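Long-range contacts in peptidyl tryptophan dihydroxylase (Pseudomonas putida, PDB 7CTQ), which uses bound FAD to hydroxylate a peptidyl tryptophan twice, a step essential for making the tryptophylquinone cofactor of quinohemoprotein amine dehydrogenase: residues S35-F40 with V109-V114; I8-A13 with F137-R142; A70-H75 with P172-E177. All blocks are in the same frame, centred on the assembly; numbering follows the deposited sequence.

Interaction 1: residues S35-F40 with V109-V114; sequences SEWRRF and VVEGRV. With FAD (flavin-adenine dinucleotide), chain C.
Gly112 N gives a hydrogen bond to Ser35 O, 3.0 Å long, meeting it from above the carbonyl plane. Ser35 N answers with a weak, long bond to Val110 O, and Glu111 CA lends a C-H contact to Ser35 O. Past this parallel bridge, the carboxylate of Glu111 takes over. A turn about CB-CG (chi2 -81°) brings OE1 to Trp37 N at 2.8 Å. This bond is bent, on the anti side and somewhat out of the carboxylate plane. OE1 also touches Trp37 CB at 3.2 Å.

Glu36 and Arg113 lie alongside each other. Glu36 OE1 rests on Arg113 CB at 3.1 Å, and no N-H of the guanidinium points at it. Glu36 OE2 forms a salt bridge with Arg39 NH2 at 2.8 Å, met from above the carboxylate plane. Arg113 NE forms one with Asp128.

These backbones frame the adenine of FAD. Val114 N donates an almost straight bond (178°) to FAD N1A at 3.1 Å. Glu36 N approaches FAD N3A, and Ser35 OG lies 3.5 Å from the ribose oxygen O3B. The end of strand 31-35 and the turn after strand 109-111 thus form the adenine end of the FAD site in a Rossmann-type fold.

Interaction 2: residues I8-A13 with F137-R142; sequences IVVLGA and FLVEAR. With FAD (flavin-adenine dinucleotide), chain C.
Strands 8-11 and 137-140 are parallel neighbours in the central sheet of the FAD-binding Rossmann-type fold. Val9 and Leu11 supply the N-H and C=O groups that face strand 137-140. Val9 N bonds to Phe137 O, and Val139 N returns to Val9 O. Leu11 N then bonds to Val139 O at 2.8 Å, nearly straight at 174°. The last rung, Ala141 N to Leu11 O, is more bent.

Side chains pack in pairs on both faces. On one, Val10 and Val139 lie side by side, with Val10 CG2 3.6 Å from Val139 CB. Helix 285-294 covers Ile8, Phe137 and Val139 here. On the other, Leu11 crosses Leu138 at about a right angle, and Leu138 CD1 sits 3.5 Å from Leu11 CG.

Strand 8-11 runs into Gly12, the first glycine of a probable GxGxxG dinucleotide-binding turn. A CB on Gly12 would collide with Ala141 O. Its bare CA comes within 3.4 Å of the ribose oxygen O4B of FAD.

Arg142 lies against the adenine. Its CG, anti to the carbonyl carbon (chi1 -62°), is thereby set 3.5 Å from Leu11 O, and the chain continues alongside Leu11. Arg142 CD lies 3.5 Å from FAD C6A. Glu140 holds Arg142 twice: OE2 accepts its backbone N, and OE1 forms a salt bridge to NH2 at 2.8 Å.

Interaction 3: residues A70-H75 with P172-E177; sequences ATRQVH and PASAVE
Arg72 lies along Ser174 where strands 67-76 and 173-179 run parallel in the second, mixed sheet of this flavoprotein. Arg72 CB is 3.3 Å from Ser174 OG, and CG is 3.5 Å from the same oxygen. The chain is extended as far as CD, then bends (chi3 -39°). CD stays near OG and reaches toward the methyl Val176 CG2. The bend turns NE back to Ser174 OG in a weak bond of 3.1 Å. At the tip, NH2 forms a salt bridge with Glu86 and also bonds a hexanediol, probably from the crystallisation liquor. A leucine in place of Arg72 would probably leave Glu86 without its charged mate and Ser174 OG without the N-H that it accepts.

Ser174 OG stands between its backbone N and carbonyl carbon (chi1 68°). From there it donates to Thr71 O.

Beyond the serine the ladder is regular. Gln73 N bonds to Ser174 O, and Val176 N to Gln73 O. On the Arg72 side of the sheet, Val74 and Val176 lie alongside each other. Gln73, Ala175, His75 and Glu177 point to the other side, where helix 223-228 covers Gln73 and Glu177. The backbone pairing continues from His75 to Ser178, while His75 N bonds to Val176 O at 2.7 Å.

How the interactions relate
From the N terminus, strand 8-11 comes first, and interaction 2 closes its long loop at 137-142. Interaction 1 nests inside that loop, joining the end of strand 31-35 to strand 108-119. Both belong to the seven-stranded sheet and both reach FAD. They touch where Ser35 OG probably hydrogen-bonds Ala13 N and Ser35 CB packs on Gly12 CA. Interaction 3 starts at 70-75, inside both earlier loops, and closes at 172-177, beyond them, so it crosses each. It pairs two strands of the other, mixed sheet, and its nearest atoms lie about 15 Å from interaction 1. The chain thus passes between the two sheets more than once.

Interaction 1: residues S35-F40 with V109-V114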
# COMPACT_ATOMS: atom_id res chain seq x y z
N SER A 35 -15.73 6.60 9.87
CA SER A 35 -14.50 7.33 9.61
C SER A 35 -14.71 8.80 9.91
O SER A 35 -15.84 9.29 9.97
CB SER A 35 -14.03 7.15 8.16
OG SER A 35 -13.03 8.10 7.82
N GLU A 36 -13.59 9.50 10.09
CA GLU A 36 -13.60 10.92 10.41
C GLU A 36 -13.57 11.75 9.13
O GLU A 36 -12.93 11.37 8.14
CB GLU A 36 -12.41 11.27 11.30
CG GLU A 36 -12.21 12.76 11.54
CD GLU A 36 -11.62 13.07 12.90
OE1 GLU A 36 -11.82 12.25 13.82
OE2 GLU A 36 -10.97 14.12 13.05
N TRP A 37 -14.27 12.89 9.17
CA TRP A 37 -14.55 13.67 7.96
C TRP A 37 -13.27 14.04 7.21
O TRP A 37 -13.14 13.76 6.01
CB TRP A 37 -15.33 14.93 8.35
CG TRP A 37 -15.97 15.67 7.20
CD1 TRP A 37 -15.67 15.56 5.87
CD2 TRP A 37 -17.04 16.62 7.29
NE1 TRP A 37 -16.47 16.40 5.13
CE2 TRP A 37 -17.32 17.06 5.98
CE3 TRP A 37 -17.78 17.15 8.36
CZ2 TRP A 37 -18.32 18.00 5.71
CZ3 TRP A 37 -18.77 18.09 8.08
CH2 TRP A 37 -19.03 18.50 6.77
N ARG A 38 -12.33 14.70 7.89
CA ARG A 38 -11.18 15.28 7.22
C ARG A 38 -9.96 15.23 8.12
O ARG A 38 -10.01 14.79 9.27
CB ARG A 38 -11.46 16.72 6.78
CG ARG A 38 -12.66 16.87 5.86
CD ARG A 38 -13.02 18.33 5.59
NE ARG A 38 -11.87 19.23 5.59
CZ ARG A 38 -10.86 19.17 4.72
NH1 ARG A 38 -10.85 18.26 3.77
NH2 ARG A 38 -9.86 20.04 4.81
N ARG A 39 -8.84 15.70 7.57
CA ARG A 39 -7.59 15.91 8.29
C ARG A 39 -6.86 17.06 7.58
O ARG A 39 -7.45 17.79 6.78
CB ARG A 39 -6.78 14.61 8.36
CG ARG A 39 -5.74 14.54 9.48
CD ARG A 39 -6.15 15.35 10.70
NE ARG A 39 -7.29 14.77 11.42
CZ ARG A 39 -7.17 13.93 12.45
NH1 ARG A 39 -5.97 13.57 12.89
NH2 ARG A 39 -8.26 13.45 13.04
N PHE A 40 -5.56 17.21 7.86
CA PHE A 40 -4.81 18.33 7.31
C PHE A 40 -4.76 18.25 5.78
O PHE A 40 -4.96 17.20 5.17
CB PHE A 40 -3.39 18.37 7.88
CG PHE A 40 -2.51 17.25 7.41
CD1 PHE A 40 -2.51 16.02 8.07
CD2 PHE A 40 -1.67 17.41 6.32
CE1 PHE A 40 -1.69 14.98 7.65
CE2 PHE A 40 -0.86 16.37 5.89
CZ PHE A 40 -0.87 15.16 6.55
N VAL A 109 -22.23 5.14 5.80
CA VAL A 109 -21.04 5.92 6.15
C VAL A 109 -21.39 6.73 7.39
O VAL A 109 -21.93 7.84 7.31
CB VAL A 109 -20.57 6.83 5.01
CG1 VAL A 109 -19.21 7.43 5.34
CG2 VAL A 109 -20.50 6.05 3.72
N VAL A 110 -21.06 6.18 8.56
CA VAL A 110 -21.28 6.84 9.84
C VAL A 110 -20.06 7.70 10.13
O VAL A 110 -18.99 7.18 10.48
CB VAL A 110 -21.52 5.82 10.96
CG1 VAL A 110 -21.56 6.51 12.32
CG2 VAL A 110 -22.79 5.01 10.70
N GLU A 111 -20.20 9.01 9.97
CA GLU A 111 -19.10 9.90 10.32
C GLU A 111 -18.86 9.85 11.82
O GLU A 111 -19.78 9.59 12.61
CB GLU A 111 -19.39 11.34 9.86
CG GLU A 111 -18.13 12.20 9.66
CD GLU A 111 -17.56 12.79 10.94
OE1 GLU A 111 -16.49 13.43 10.87
OE2 GLU A 111 -18.19 12.65 12.01
N GLY A 112 -17.61 10.04 12.22
CA GLY A 112 -17.24 10.09 13.62
C GLY A 112 -15.88 9.50 13.91
O GLY A 112 -15.43 8.56 13.25
N ARG A 113 -15.20 10.07 14.91
CA ARG A 113 -13.94 9.51 15.37
C ARG A 113 -14.20 8.34 16.31
O ARG A 113 -15.05 8.43 17.20
CB ARG A 113 -13.09 10.57 16.07
CG ARG A 113 -11.90 9.97 16.81
CD ARG A 113 -10.70 10.90 16.81
NE ARG A 113 -10.82 11.93 17.84
CZ ARG A 113 -9.93 12.89 18.04
NH1 ARG A 113 -10.13 13.78 19.00
NH2 ARG A 113 -8.84 12.96 17.29
N VAL A 114 -13.48 7.24 16.10
CA VAL A 114 -13.60 6.08 16.98
C VAL A 114 -12.82 6.35 18.26
O VAL A 114 -11.64 6.73 18.21
CB VAL A 114 -13.10 4.81 16.28
CG1 VAL A 114 -13.35 3.59 17.17
CG2 VAL A 114 -13.78 4.63 14.93
PA FAD C . -5.69 6.39 4.96
O1A FAD C . -5.72 6.89 3.57
O2A FAD C . -4.74 7.17 5.86
O5B FAD C . -7.16 6.31 5.50
C5B FAD C . -7.44 6.25 6.91
C4B FAD C . -8.77 6.93 7.11
O4B FAD C . -9.22 6.70 8.47
C3B FAD C . -8.78 8.45 6.91
O3B FAD C . -9.98 8.85 6.26
C2B FAD C . -8.66 8.99 8.34
O2B FAD C . -9.28 10.26 8.51
C1B FAD C . -9.45 7.93 9.10
N9A FAD C . -9.16 7.79 10.52
C8A FAD C . -7.95 7.87 11.17
N7A FAD C . -8.01 7.69 12.46
C5A FAD C . -9.37 7.51 12.69
C6A FAD C . -10.11 7.29 13.87
N6A FAD C . -9.58 7.20 15.08
N1A FAD C . -11.46 7.14 13.75
C2A FAD C . -12.01 7.22 12.54
N3A FAD C . -11.40 7.43 11.36
C4A FAD C . -10.08 7.56 11.51
N1 FAD C . 0.68 7.73 -1.59
C2 FAD C . 0.62 8.06 -2.91
O2 FAD C . -0.02 7.39 -3.72
N3 FAD C . 1.29 9.18 -3.37
C4 FAD C . 2.05 10.04 -2.60
O4 FAD C . 2.59 11.01 -3.12
C4X FAD C . 2.10 9.68 -1.20
N5 FAD C . 2.80 10.44 -0.40
C5X FAD C . 2.86 10.10 0.94
C6 FAD C . 3.61 10.90 1.81
C7 FAD C . 3.71 10.59 3.16
C7M FAD C . 4.52 11.47 4.07
C8 FAD C . 3.05 9.45 3.66
C8M FAD C . 3.13 9.10 5.12
C9 FAD C . 2.30 8.66 2.80
C9A FAD C . 2.20 8.97 1.45
N10 FAD C . 1.45 8.19 0.56
C10 FAD C . 1.39 8.50 -0.78
C1' FAD C . 0.78 6.97 1.03
C2' FAD C . -0.73 7.09 1.18
O2' FAD C . -1.08 8.25 1.94
C3' FAD C . -1.24 5.83 1.87
O3' FAD C . -0.65 4.71 1.22
C4' FAD C . -2.75 5.64 1.86
O4' FAD C . -3.44 6.87 2.12
C5' FAD C . -3.17 4.59 2.86
O5' FAD C . -4.56 4.30 2.67
P FAD C . -5.44 3.80 3.85
O1P FAD C . -4.82 2.48 4.34
O2P FAD C . -6.88 3.76 3.46
O3P FAD C . -5.20 4.88 4.98

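Interaction 2: residues I8-A13 with F137-R142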
# COMPACT_ATOMS: atom_id res chain seq x y z
N ILE A 8 -20.86 -6.32 9.65
CA ILE A 8 -19.49 -5.97 9.28
C ILE A 8 -19.32 -4.47 9.37
O ILE A 8 -20.01 -3.71 8.67
CB ILE A 8 -19.14 -6.46 7.86
CG1 ILE A 8 -19.28 -7.98 7.75
CG2 ILE A 8 -17.72 -6.01 7.52
CD1 ILE A 8 -19.32 -8.49 6.32
N VAL A 9 -18.39 -4.02 10.21
CA VAL A 9 -18.08 -2.60 10.34
C VAL A 9 -16.63 -2.38 9.95
O VAL A 9 -15.73 -3.07 10.46
CB VAL A 9 -18.34 -2.09 11.77
CG1 VAL A 9 -18.05 -0.60 11.83
CG2 VAL A 9 -19.78 -2.40 12.21
N VAL A 10 -16.40 -1.42 9.07
CA VAL A 10 -15.08 -0.99 8.63
C VAL A 10 -14.75 0.34 9.31
O VAL A 10 -15.54 1.29 9.23
CB VAL A 10 -15.02 -0.83 7.10
CG1 VAL A 10 -13.67 -0.25 6.66
CG2 VAL A 10 -15.32 -2.17 6.39
N LEU A 11 -13.58 0.41 9.95
CA LEU A 11 -13.10 1.65 10.57
C LEU A 11 -12.12 2.34 9.63
O LEU A 11 -11.04 1.80 9.36
CB LEU A 11 -12.42 1.37 11.91
CG LEU A 11 -13.09 0.35 12.81
CD1 LEU A 11 -12.31 0.18 14.11
CD2 LEU A 11 -14.53 0.75 13.09
N GLY A 12 -12.49 3.53 9.16
CA GLY A 12 -11.63 4.30 8.29
C GLY A 12 -12.05 4.24 6.84
O GLY A 12 -12.33 3.15 6.30
N ALA A 13 -12.11 5.39 6.18
CA ALA A 13 -12.62 5.46 4.82
C ALA A 13 -11.58 6.05 3.88
O ALA A 13 -11.89 6.90 3.04
CB ALA A 13 -13.91 6.28 4.76
N PHE A 137 -17.90 -8.51 12.79
CA PHE A 137 -16.61 -8.52 12.10
C PHE A 137 -16.11 -7.09 11.91
O PHE A 137 -16.85 -6.23 11.42
CB PHE A 137 -16.68 -9.22 10.74
CG PHE A 137 -15.32 -9.60 10.20
CD1 PHE A 137 -14.50 -8.64 9.61
CD2 PHE A 137 -14.85 -10.90 10.33
CE1 PHE A 137 -13.23 -8.99 9.13
CE2 PHE A 137 -13.59 -11.26 9.86
CZ PHE A 137 -12.78 -10.30 9.27
N LEU A 138 -14.85 -6.87 12.25
CA LEU A 138 -14.23 -5.55 12.19
C LEU A 138 -13.13 -5.52 11.12
O LEU A 138 -12.21 -6.33 11.16
CB LEU A 138 -13.66 -5.18 13.55
CG LEU A 138 -13.10 -3.76 13.68
CD1 LEU A 138 -14.26 -2.82 13.84
CD2 LEU A 138 -12.14 -3.66 14.86
N VAL A 139 -13.22 -4.56 10.20
CA VAL A 139 -12.11 -4.25 9.30
C VAL A 139 -11.40 -3.01 9.84
O VAL A 139 -11.98 -1.93 9.90
CB VAL A 139 -12.60 -4.01 7.86
CG1 VAL A 139 -11.42 -3.72 6.94
CG2 VAL A 139 -13.43 -5.18 7.35
N GLU A 140 -10.13 -3.17 10.20
CA GLU A 140 -9.30 -2.06 10.67
C GLU A 140 -8.60 -1.44 9.48
O GLU A 140 -7.72 -2.05 8.86
CB GLU A 140 -8.28 -2.54 11.71
CG GLU A 140 -7.25 -1.49 12.03
CD GLU A 140 -7.88 -0.29 12.66
OE1 GLU A 140 -8.29 -0.41 13.83
OE2 GLU A 140 -7.98 0.76 11.99
N ALA A 141 -8.99 -0.21 9.15
CA ALA A 141 -8.51 0.45 7.95
C ALA A 141 -8.23 1.91 8.23
O ALA A 141 -8.43 2.78 7.37
CB ALA A 141 -9.52 0.31 6.81
N ARG A 142 -7.76 2.22 9.44
CA ARG A 142 -7.48 3.61 9.79
C ARG A 142 -6.07 4.04 9.44
O ARG A 142 -5.58 5.02 10.02
CB ARG A 142 -7.75 3.85 11.28
CG ARG A 142 -9.20 3.63 11.68
CD ARG A 142 -9.39 3.95 13.14
NE ARG A 142 -9.53 2.72 13.91
CZ ARG A 142 -9.03 2.56 15.13
NH1 ARG A 142 -8.38 3.56 15.71
NH2 ARG A 142 -9.19 1.40 15.76
PA FAD C . -5.69 6.39 4.96
O1A FAD C . -5.72 6.89 3.57
O2A FAD C . -4.74 7.17 5.86
O5B FAD C . -7.16 6.31 5.50
C5B FAD C . -7.44 6.25 6.91
C4B FAD C . -8.77 6.93 7.11
O4B FAD C . -9.22 6.70 8.47
C3B FAD C . -8.78 8.45 6.91
O3B FAD C . -9.98 8.85 6.26
C2B FAD C . -8.66 8.99 8.34
O2B FAD C . -9.28 10.26 8.51
C1B FAD C . -9.45 7.93 9.10
N9A FAD C . -9.16 7.79 10.52
C8A FAD C . -7.95 7.87 11.17
N7A FAD C . -8.01 7.69 12.46
C5A FAD C . -9.37 7.51 12.69
C6A FAD C . -10.11 7.29 13.87
N6A FAD C . -9.58 7.20 15.08
N1A FAD C . -11.46 7.14 13.75
C2A FAD C . -12.01 7.22 12.54
N3A FAD C . -11.40 7.43 11.36
C4A FAD C . -10.08 7.56 11.51
N1 FAD C . 0.68 7.73 -1.59
C2 FAD C . 0.62 8.06 -2.91
O2 FAD C . -0.02 7.39 -3.72
N3 FAD C . 1.29 9.18 -3.37
C4 FAD C . 2.05 10.04 -2.60
O4 FAD C . 2.59 11.01 -3.12
C4X FAD C . 2.10 9.68 -1.20
N5 FAD C . 2.80 10.44 -0.40
C5X FAD C . 2.86 10.10 0.94
C6 FAD C . 3.61 10.90 1.81
C7 FAD C . 3.71 10.59 3.16
C7M FAD C . 4.52 11.47 4.07
C8 FAD C . 3.05 9.45 3.66
C8M FAD C . 3.13 9.10 5.12
C9 FAD C . 2.30 8.66 2.80
C9A FAD C . 2.20 8.97 1.45
N10 FAD C . 1.45 8.19 0.56
C10 FAD C . 1.39 8.50 -0.78
C1' FAD C . 0.78 6.97 1.03
C2' FAD C . -0.73 7.09 1.18
O2' FAD C . -1.08 8.25 1.94
C3' FAD C . -1.24 5.83 1.87
O3' FAD C . -0.65 4.71 1.22
C4' FAD C . -2.75 5.64 1.86
O4' FAD C . -3.44 6.87 2.12
C5' FAD C . -3.17 4.59 2.86
O5' FAD C . -4.56 4.30 2.67
P FAD C . -5.44 3.80 3.85
O1P FAD C . -4.82 2.48 4.34
O2P FAD C . -6.88 3.76 3.46
O3P FAD C . -5.20 4.88 4.98

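Interaction 3: residues A70-H75 with P172-E177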
# COMPACT_ATOMS: atom_id res chain seq x y z
N ALA A 70 -0.51 18.18 -13.77
CA ALA A 70 0.52 19.13 -13.38
C ALA A 70 1.87 18.66 -13.89
O ALA A 70 2.15 17.46 -13.89
CB ALA A 70 0.59 19.30 -11.85
N THR A 71 2.69 19.62 -14.31
CA THR A 71 4.08 19.34 -14.63
C THR A 71 4.84 18.95 -13.37
O THR A 71 4.34 19.06 -12.24
CB THR A 71 4.72 20.57 -15.28
OG1 THR A 71 6.13 20.39 -15.35
CG2 THR A 71 4.40 21.82 -14.47
N ARG A 72 6.09 18.51 -13.55
CA ARG A 72 6.87 18.00 -12.42
C ARG A 72 8.36 18.00 -12.75
O ARG A 72 8.82 17.15 -13.53
CB ARG A 72 6.41 16.60 -12.06
CG ARG A 72 7.26 15.94 -11.01
CD ARG A 72 6.61 14.68 -10.56
NE ARG A 72 5.16 14.84 -10.48
CZ ARG A 72 4.33 13.87 -10.11
NH1 ARG A 72 3.03 14.10 -10.05
NH2 ARG A 72 4.81 12.68 -9.80
N GLN A 73 9.12 18.91 -12.14
CA GLN A 73 10.57 18.88 -12.22
C GLN A 73 11.12 17.78 -11.30
O GLN A 73 10.67 17.62 -10.16
CB GLN A 73 11.17 20.24 -11.83
CG GLN A 73 11.61 21.10 -13.01
CD GLN A 73 12.29 22.41 -12.60
OE1 GLN A 73 13.43 22.69 -12.99
NE2 GLN A 73 11.59 23.21 -11.81
N VAL A 74 12.07 17.01 -11.81
CA VAL A 74 12.68 15.92 -11.06
C VAL A 74 14.19 16.14 -11.03
O VAL A 74 14.84 16.20 -12.08
CB VAL A 74 12.34 14.54 -11.65
CG1 VAL A 74 13.45 13.54 -11.35
CG2 VAL A 74 11.01 14.04 -11.08
N HIS A 75 14.74 16.28 -9.82
CA HIS A 75 16.17 16.48 -9.61
C HIS A 75 16.69 15.27 -8.83
O HIS A 75 16.33 15.07 -7.67
CB HIS A 75 16.44 17.78 -8.85
CG HIS A 75 16.28 19.01 -9.68
ND1 HIS A 75 15.16 19.27 -10.43
CD2 HIS A 75 17.10 20.08 -9.85
CE1 HIS A 75 15.29 20.43 -11.04
NE2 HIS A 75 16.46 20.95 -10.70
N PRO A 172 0.09 25.85 -11.72
CA PRO A 172 0.31 24.55 -11.07
C PRO A 172 1.64 23.92 -11.46
O PRO A 172 2.12 24.06 -12.59
CB PRO A 172 -0.87 23.71 -11.56
CG PRO A 172 -1.22 24.29 -12.88
CD PRO A 172 -0.88 25.76 -12.83
N ALA A 173 2.22 23.20 -10.50
CA ALA A 173 3.49 22.51 -10.71
C ALA A 173 3.78 21.61 -9.51
O ALA A 173 3.12 21.68 -8.47
CB ALA A 173 4.64 23.49 -10.94
N SER A 174 4.79 20.76 -9.68
CA SER A 174 5.30 19.93 -8.59
C SER A 174 6.77 19.66 -8.86
O SER A 174 7.27 19.92 -9.96
CB SER A 174 4.49 18.64 -8.45
OG SER A 174 4.69 17.78 -9.56
N ALA A 175 7.47 19.16 -7.84
CA ALA A 175 8.89 18.85 -8.03
C ALA A 175 9.37 17.86 -6.98
O ALA A 175 8.78 17.72 -5.90
CB ALA A 175 9.75 20.11 -7.99
N VAL A 176 10.46 17.18 -7.33
CA VAL A 176 11.20 16.28 -6.45
C VAL A 176 12.68 16.62 -6.59
O VAL A 176 13.18 16.77 -7.70
CB VAL A 176 10.98 14.79 -6.80
CG1 VAL A 176 11.34 13.89 -5.60
CG2 VAL A 176 9.57 14.55 -7.27
N GLU A 177 13.37 16.75 -5.45
CA GLU A 177 14.82 16.94 -5.50
C GLU A 177 15.48 16.10 -4.42
O GLU A 177 15.00 16.02 -3.28
CB GLU A 177 15.24 18.42 -5.35
CG GLU A 177 14.87 19.07 -4.02
CD GLU A 177 15.44 20.49 -3.86
OE1 GLU A 177 16.51 20.81 -4.43
OE2 GLU A 177 14.81 21.29 -3.14